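Local structure of YARHG domain-containing protein (Legionella pneumophila subsp. pneumophila, 4G2A) at residues 44-58 / 131-145. The protein is of unknown function but carries DUF4424 and YARHG domains and may bind nutrients. Residues are numbered along the deposited sequence; the frame is centred on the assembly and turned at random.
Sequences WHYNCNFTFKNTLNK and FPPLATVNIHHDYST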
loop_
_atom_site.group_PDB
_atom_site.type_symbol
_atom_site.label_atom_id
_atom_site.label_comp_id
_atom_site.label_asym_id
_atom_site.label_seq_id
_atom_site.Cartn_x
_atom_site.Cartn_y
_atom_site.Cartn_z
ATOM N N TRP A 44 -3.235 5.507 -3.057
ATOM C CA TRP A 44 -1.835 5.790 -2.817
ATOM C C TRP A 44 -1.344 6.726 -3.914
ATOM O O TRP A 44 -1.612 6.490 -5.100
ATOM C CB TRP A 44 -0.994 4.507 -2.771
ATOM C CG TRP A 44 -1.301 3.624 -1.604
ATOM C CD1 TRP A 44 -2.031 2.476 -1.621
ATOM C CD2 TRP A 44 -0.862 3.803 -0.250
ATOM N NE1 TRP A 44 -2.101 1.942 -0.362
ATOM C CE2 TRP A 44 -1.381 2.729 0.502
ATOM C CE3 TRP A 44 -0.041 4.746 0.396
ATOM C CZ2 TRP A 44 -1.107 2.566 1.866
ATOM C CZ3 TRP A 44 0.191 4.612 1.762
ATOM C CH2 TRP A 44 -0.317 3.518 2.475
ATOM N N HIS A 45 -0.642 7.793 -3.511
ATOM C CA HIS A 45 -0.052 8.785 -4.405
ATOM C C HIS A 45 1.458 8.646 -4.354
ATOM O O HIS A 45 2.066 8.782 -3.300
ATOM C CB HIS A 45 -0.511 10.200 -4.024
ATOM C CG HIS A 45 -0.017 11.274 -4.942
ATOM N ND1 HIS A 45 0.181 12.565 -4.491
ATOM C CD2 HIS A 45 0.325 11.213 -6.251
ATOM C CE1 HIS A 45 0.620 13.246 -5.535
ATOM N NE2 HIS A 45 0.723 12.472 -6.615
ATOM N N TYR A 46 2.052 8.353 -5.502
ATOM C CA TYR A 46 3.483 8.125 -5.660
ATOM C C TYR A 46 4.177 9.317 -6.277
ATOM O O TYR A 46 3.803 9.739 -7.375
ATOM C CB TYR A 46 3.736 6.894 -6.557
ATOM C CG TYR A 46 3.138 5.592 -6.072
ATOM C CD1 TYR A 46 1.763 5.362 -6.145
ATOM C CD2 TYR A 46 3.951 4.534 -5.686
ATOM C CE1 TYR A 46 1.210 4.145 -5.742
ATOM C CE2 TYR A 46 3.412 3.313 -5.293
ATOM C CZ TYR A 46 2.040 3.123 -5.316
ATOM O OH TYR A 46 1.524 1.915 -4.912
ATOM N N ASN A 47 5.182 9.873 -5.570
ATOM C CA ASN A 47 6.047 10.921 -6.111
ATOM C C ASN A 47 7.440 10.309 -6.107
ATOM O O ASN A 47 7.994 10.036 -5.039
ATOM C CB ASN A 47 5.960 12.217 -5.335
ATOM C CG ASN A 47 4.640 12.914 -5.446
ATOM O OD1 ASN A 47 3.760 12.752 -4.600
ATOM N ND2 ASN A 47 4.521 13.808 -6.412
ATOM N N CYS A 48 7.948 9.964 -7.289
ATOM C CA CYS A 48 9.220 9.261 -7.392
ATOM C C CYS A 48 10.230 10.049 -8.177
ATOM O O CYS A 48 9.959 10.442 -9.296
ATOM C CB CYS A 48 9.030 7.878 -8.009
ATOM S SG CYS A 48 7.629 6.941 -7.351
ATOM N N ASN A 49 11.425 10.193 -7.625
ATOM C CA ASN A 49 12.519 10.831 -8.305
ATOM C C ASN A 49 13.602 9.802 -8.494
ATOM O O ASN A 49 13.747 8.915 -7.660
ATOM C CB ASN A 49 13.027 12.095 -7.576
ATOM C CG ASN A 49 13.724 13.012 -8.555
ATOM O OD1 ASN A 49 13.082 13.787 -9.265
ATOM N ND2 ASN A 49 15.042 12.882 -8.688
ATOM N N PHE A 50 14.319 9.884 -9.624
ATOM C CA PHE A 50 15.380 8.955 -9.999
ATOM C C PHE A 50 16.509 9.718 -10.631
ATOM O O PHE A 50 16.277 10.643 -11.418
ATOM C CB PHE A 50 14.883 7.877 -10.991
ATOM C CG PHE A 50 13.537 7.274 -10.694
ATOM C CD1 PHE A 50 13.418 6.185 -9.834
ATOM C CD2 PHE A 50 12.381 7.807 -11.250
ATOM C CE1 PHE A 50 12.154 5.656 -9.512
ATOM C CE2 PHE A 50 11.126 7.277 -10.933
ATOM C CZ PHE A 50 11.025 6.196 -10.073
ATOM N N THR A 51 17.730 9.317 -10.312
ATOM C CA THR A 51 18.927 9.938 -10.864
ATOM C C THR A 51 19.643 8.844 -11.626
ATOM O O THR A 51 19.905 7.780 -11.069
ATOM C CB THR A 51 19.769 10.585 -9.738
ATOM O OG1 THR A 51 18.943 11.412 -8.921
ATOM C CG2 THR A 51 20.907 11.395 -10.251
ATOM N N PHE A 52 19.898 9.078 -12.898
ATOM C CA PHE A 52 20.581 8.135 -13.786
ATOM C C PHE A 52 21.864 8.733 -14.274
ATOM O O PHE A 52 21.890 9.930 -14.558
ATOM C CB PHE A 52 19.704 7.787 -14.998
ATOM C CG PHE A 52 18.452 7.011 -14.678
ATOM C CD1 PHE A 52 18.473 5.625 -14.613
ATOM C CD2 PHE A 52 17.243 7.664 -14.484
ATOM C CE1 PHE A 52 17.314 4.911 -14.334
ATOM C CE2 PHE A 52 16.083 6.951 -14.209
ATOM C CZ PHE A 52 16.117 5.577 -14.148
ATOM N N LYS A 53 22.920 7.923 -14.410
ATOM C CA LYS A 53 24.175 8.428 -14.943
ATOM C C LYS A 53 24.642 7.632 -16.184
ATOM O O LYS A 53 24.721 6.398 -16.155
ATOM C CB LYS A 53 25.297 8.466 -13.884
ATOM C CG LYS A 53 26.487 9.305 -14.368
ATOM C CD LYS A 53 27.685 9.297 -13.440
ATOM C CE LYS A 53 28.958 9.794 -14.112
ATOM N NZ LYS A 53 29.668 8.701 -14.852
ATOM N N ASN A 54 24.975 8.369 -17.263
ATOM C CA ASN A 54 25.577 7.812 -18.458
ATOM C C ASN A 54 27.055 7.538 -18.125
ATOM O O ASN A 54 27.788 8.475 -17.818
ATOM C CB ASN A 54 25.431 8.773 -19.643
ATOM C CG ASN A 54 26.071 8.264 -20.921
ATOM O OD1 ASN A 54 26.371 7.084 -21.061
ATOM N ND2 ASN A 54 26.247 9.127 -21.896
ATOM N N THR A 55 27.476 6.263 -18.131
ATOM C CA THR A 55 28.851 5.933 -17.760
ATOM C C THR A 55 29.796 5.952 -18.969
ATOM O O THR A 55 31.010 5.793 -18.789
ATOM C CB THR A 55 28.919 4.599 -17.027
ATOM O OG1 THR A 55 28.584 3.550 -17.933
ATOM C CG2 THR A 55 28.040 4.569 -15.797
ATOM N N LEU A 56 29.247 6.188 -20.182
ATOM C CA LEU A 56 30.003 6.271 -21.438
ATOM C C LEU A 56 30.369 7.704 -21.772
ATOM O O LEU A 56 29.543 8.598 -21.613
ATOM C CB LEU A 56 29.193 5.680 -22.606
ATOM C CG LEU A 56 28.754 4.234 -22.506
ATOM C CD1 LEU A 56 27.953 3.838 -23.743
ATOM C CD2 LEU A 56 29.954 3.288 -22.350
ATOM N N ASN A 57 31.560 7.930 -22.316
ATOM C CA ASN A 57 31.926 9.292 -22.668
ATOM C C ASN A 57 31.434 9.604 -24.101
ATOM O O ASN A 57 32.190 10.059 -24.957
ATOM C CB ASN A 57 33.421 9.542 -22.456
ATOM C CG ASN A 57 33.857 10.979 -22.694
ATOM O OD1 ASN A 57 33.200 11.955 -22.292
ATOM N ND2 ASN A 57 34.950 11.133 -23.425
ATOM N N LYS A 58 30.132 9.375 -24.338
ATOM C CA LYS A 58 29.463 9.642 -25.612
ATOM C C LYS A 58 27.954 9.837 -25.374
ATOM O O LYS A 58 27.429 9.376 -24.363
ATOM C CB LYS A 58 29.741 8.534 -26.668
ATOM C CG LYS A 58 29.143 7.143 -26.368
ATOM C CD LYS A 58 28.959 6.337 -27.655
ATOM C CE LYS A 58 28.729 4.861 -27.434
ATOM N NZ LYS A 58 28.581 4.107 -28.726
ATOM N N PHE A 131 21.089 11.214 -23.181
ATOM C CA PHE A 131 22.136 11.513 -22.241
ATOM C C PHE A 131 23.372 12.019 -22.972
ATOM O O PHE A 131 24.022 11.217 -23.660
ATOM C CB PHE A 131 22.533 10.285 -21.406
ATOM C CG PHE A 131 21.530 9.651 -20.478
ATOM C CD1 PHE A 131 20.472 8.901 -20.980
ATOM C CD2 PHE A 131 21.733 9.664 -19.099
ATOM C CE1 PHE A 131 19.580 8.264 -20.120
ATOM C CE2 PHE A 131 20.856 9.005 -18.245
ATOM C CZ PHE A 131 19.771 8.329 -18.758
ATOM N N PRO A 132 23.755 13.312 -22.767
ATOM C CA PRO A 132 25.048 13.805 -23.280
ATOM C C PRO A 132 26.240 12.984 -22.712
ATOM O O PRO A 132 26.036 12.212 -21.765
ATOM C CB PRO A 132 25.096 15.259 -22.751
ATOM C CG PRO A 132 23.691 15.617 -22.457
ATOM C CD PRO A 132 23.072 14.349 -21.967
ATOM N N PRO A 133 27.491 13.134 -23.218
ATOM C CA PRO A 133 28.611 12.341 -22.655
ATOM C C PRO A 133 28.807 12.513 -21.140
ATOM O O PRO A 133 28.882 13.638 -20.638
ATOM C CB PRO A 133 29.837 12.864 -23.425
ATOM C CG PRO A 133 29.283 13.365 -24.710
ATOM C CD PRO A 133 27.946 13.964 -24.354
ATOM N N LEU A 134 28.857 11.376 -20.420
ATOM C CA LEU A 134 29.049 11.213 -18.965
ATOM C C LEU A 134 28.016 11.983 -18.083
ATOM O O LEU A 134 28.239 12.171 -16.877
ATOM C CB LEU A 134 30.496 11.588 -18.557
ATOM C CG LEU A 134 31.593 10.617 -19.028
ATOM C CD1 LEU A 134 32.971 11.166 -18.727
ATOM C CD2 LEU A 134 31.413 9.201 -18.420
ATOM N N ALA A 135 26.866 12.347 -18.672
ATOM C CA ALA A 135 25.846 13.158 -18.030
ATOM C C ALA A 135 24.843 12.383 -17.185
ATOM O O ALA A 135 24.657 11.182 -17.346
ATOM C CB ALA A 135 25.103 13.960 -19.076
ATOM N N THR A 136 24.215 13.116 -16.247
ATOM C CA THR A 136 23.178 12.675 -15.322
ATOM C C THR A 136 21.812 13.164 -15.862
ATOM O O THR A 136 21.692 14.297 -16.339
ATOM C CB THR A 136 23.493 13.215 -13.899
ATOM O OG1 THR A 136 24.714 12.649 -13.420
ATOM C CG2 THR A 136 22.402 12.922 -12.897
ATOM N N VAL A 137 20.804 12.321 -15.795
ATOM C CA VAL A 137 19.457 12.693 -16.231
ATOM C C VAL A 137 18.528 12.456 -15.057
ATOM O O VAL A 137 18.615 11.423 -14.393
ATOM C CB VAL A 137 19.009 11.968 -17.541
ATOM C CG1 VAL A 137 17.508 12.074 -17.782
ATOM C CG2 VAL A 137 19.774 12.518 -18.743
ATOM N N ASN A 138 17.687 13.452 -14.769
ATOM C CA ASN A 138 16.687 13.364 -13.711
ATOM C C ASN A 138 15.362 12.847 -14.291
ATOM O O ASN A 138 14.888 13.365 -15.310
ATOM C CB ASN A 138 16.479 14.718 -13.052
ATOM C CG ASN A 138 15.798 14.583 -11.715
ATOM O OD1 ASN A 138 16.431 14.253 -10.718
ATOM N ND2 ASN A 138 14.489 14.779 -11.672
ATOM N N ILE A 139 14.797 11.797 -13.667
ATOM C CA ILE A 139 13.508 11.230 -14.050
ATOM C C ILE A 139 12.588 11.400 -12.863
ATOM O O ILE A 139 12.982 11.101 -11.745
ATOM C CB ILE A 139 13.567 9.740 -14.574
ATOM C CG1 ILE A 139 14.481 9.581 -15.847
ATOM C CG2 ILE A 139 12.147 9.155 -14.829
ATOM C CD1 ILE A 139 14.094 10.397 -17.120
ATOM N N HIS A 140 11.382 11.922 -13.104
ATOM C CA HIS A 140 10.355 12.092 -12.080
ATOM C C HIS A 140 9.032 11.479 -12.536
ATOM O O HIS A 140 8.613 11.678 -13.671
ATOM C CB HIS A 140 10.155 13.563 -11.677
ATOM C CG HIS A 140 9.212 13.723 -10.521
ATOM N ND1 HIS A 140 7.882 14.021 -10.715
ATOM C CD2 HIS A 140 9.433 13.554 -9.200
ATOM C CE1 HIS A 140 7.342 14.058 -9.507
ATOM N NE2 HIS A 140 8.233 13.775 -8.565
ATOM N N HIS A 141 8.403 10.724 -11.630
ATOM C CA HIS A 141 7.115 10.070 -11.779
ATOM C C HIS A 141 6.122 10.645 -10.783
ATOM O O HIS A 141 6.473 10.968 -9.643
ATOM C CB HIS A 141 7.230 8.558 -11.550
ATOM C CG HIS A 141 7.886 7.797 -12.649
ATOM N ND1 HIS A 141 8.163 6.445 -12.518
ATOM C CD2 HIS A 141 8.325 8.214 -13.860
ATOM C CE1 HIS A 141 8.745 6.084 -13.648
ATOM N NE2 HIS A 141 8.864 7.117 -14.485
ATOM N N ASP A 142 4.879 10.768 -11.224
ATOM C CA ASP A 142 3.755 11.231 -10.418
ATOM C C ASP A 142 2.552 10.475 -10.946
ATOM O O ASP A 142 2.271 10.532 -12.141
ATOM C CB ASP A 142 3.589 12.769 -10.484
ATOM C CG ASP A 142 2.394 13.372 -9.761
ATOM O OD1 ASP A 142 1.627 12.613 -9.133
ATOM O OD2 ASP A 142 2.200 14.604 -9.860
ATOM N N TYR A 143 1.920 9.684 -10.082
ATOM C CA TYR A 143 0.756 8.876 -10.419
ATOM C C TYR A 143 0.079 8.401 -9.128
ATOM O O TYR A 143 0.617 8.584 -8.035
ATOM C CB TYR A 143 1.138 7.681 -11.329
ATOM C CG TYR A 143 2.206 6.779 -10.747
ATOM C CD1 TYR A 143 3.560 7.069 -10.911
ATOM C CD2 TYR A 143 1.869 5.601 -10.091
ATOM C CE1 TYR A 143 4.545 6.237 -10.388
ATOM C CE2 TYR A 143 2.845 4.751 -9.586
ATOM C CZ TYR A 143 4.181 5.081 -9.723
ATOM O OH TYR A 143 5.142 4.250 -9.221
ATOM N N SER A 144 -1.093 7.779 -9.279
ATOM C CA SER A 144 -1.880 7.211 -8.184
ATOM C C SER A 144 -2.292 5.805 -8.519
ATOM O O SER A 144 -2.290 5.420 -9.678
ATOM C CB SER A 144 -3.127 8.057 -7.925
ATOM O OG SER A 144 -2.740 9.336 -7.460
ATOM N N THR A 145 -2.672 5.049 -7.503
ATOM C CA THR A 145 -3.215 3.690 -7.622
ATOM C C THR A 145 -4.345 3.599 -6.616
ATOM O O THR A 145 -4.495 4.506 -5.789
ATOM C CB THR A 145 -2.132 2.600 -7.359
ATOM O OG1 THR A 145 -1.766 2.614 -5.980
ATOM C CG2 THR A 145 -0.896 2.733 -8.242
#
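N49 and N138 meet amide to amide on the polar face of an antiparallel strand pair, 44-54 against 136-145. N49 ND2 gives a nearly straight bond to N138 OD1 (2.8 Å, 174°), and N138 ND2 returns one to N49 OD1 at 3.0 Å. Both side chains have CG anti to the backbone N, which brings the two amides together diagonally across the strands; their planes are 34° apart, and the paired bonds fix both amide flips. Further along this face H45 NE2 donates to D142 OD1 (2.7 Å), the carboxylate oxygen lying in the imidazole plane but being approached from above its own carboxylate plane. The OD1 of N47 sits over one face of the H45 ring.

The other face is buried and largely aromatic. Y143 CG lies between its own backbone N and carbonyl carbon (chi1 56°), laying the ring under Y46: CB of Y46 stands over the face, 3.9 Å from the Y143 ring centroid, while the ring planes are almost parallel, but offset so far that little of one ring lies over the other. F50 points the CE2 edge of its ring at the face of H141, whose ring also meets F95, F66 and W127. I139 CG1 packs on F52 CE2 at 3.5 Å.

At the end of strand 44-54, N54 ties the two loops together. Its ND2 spans K58 O (2.7 Å) and P132 O (3.1 Å), and its OD1 accepts from L56 N in an Asx turn; P132 O also takes A135 N, from the opposite face of its carbonyl plane, in the type II turn 132-135.

Chemically, the pair is two-sided: paired backbone bonds from W44-T145 to F52-V137 hold the register, the N49-N138 and H45-D142 bonds add to it on the partly exposed face, and buried rings join the other face to the core; the D142 carboxylate would probably favour the doubly protonated, cationic imidazole of H45.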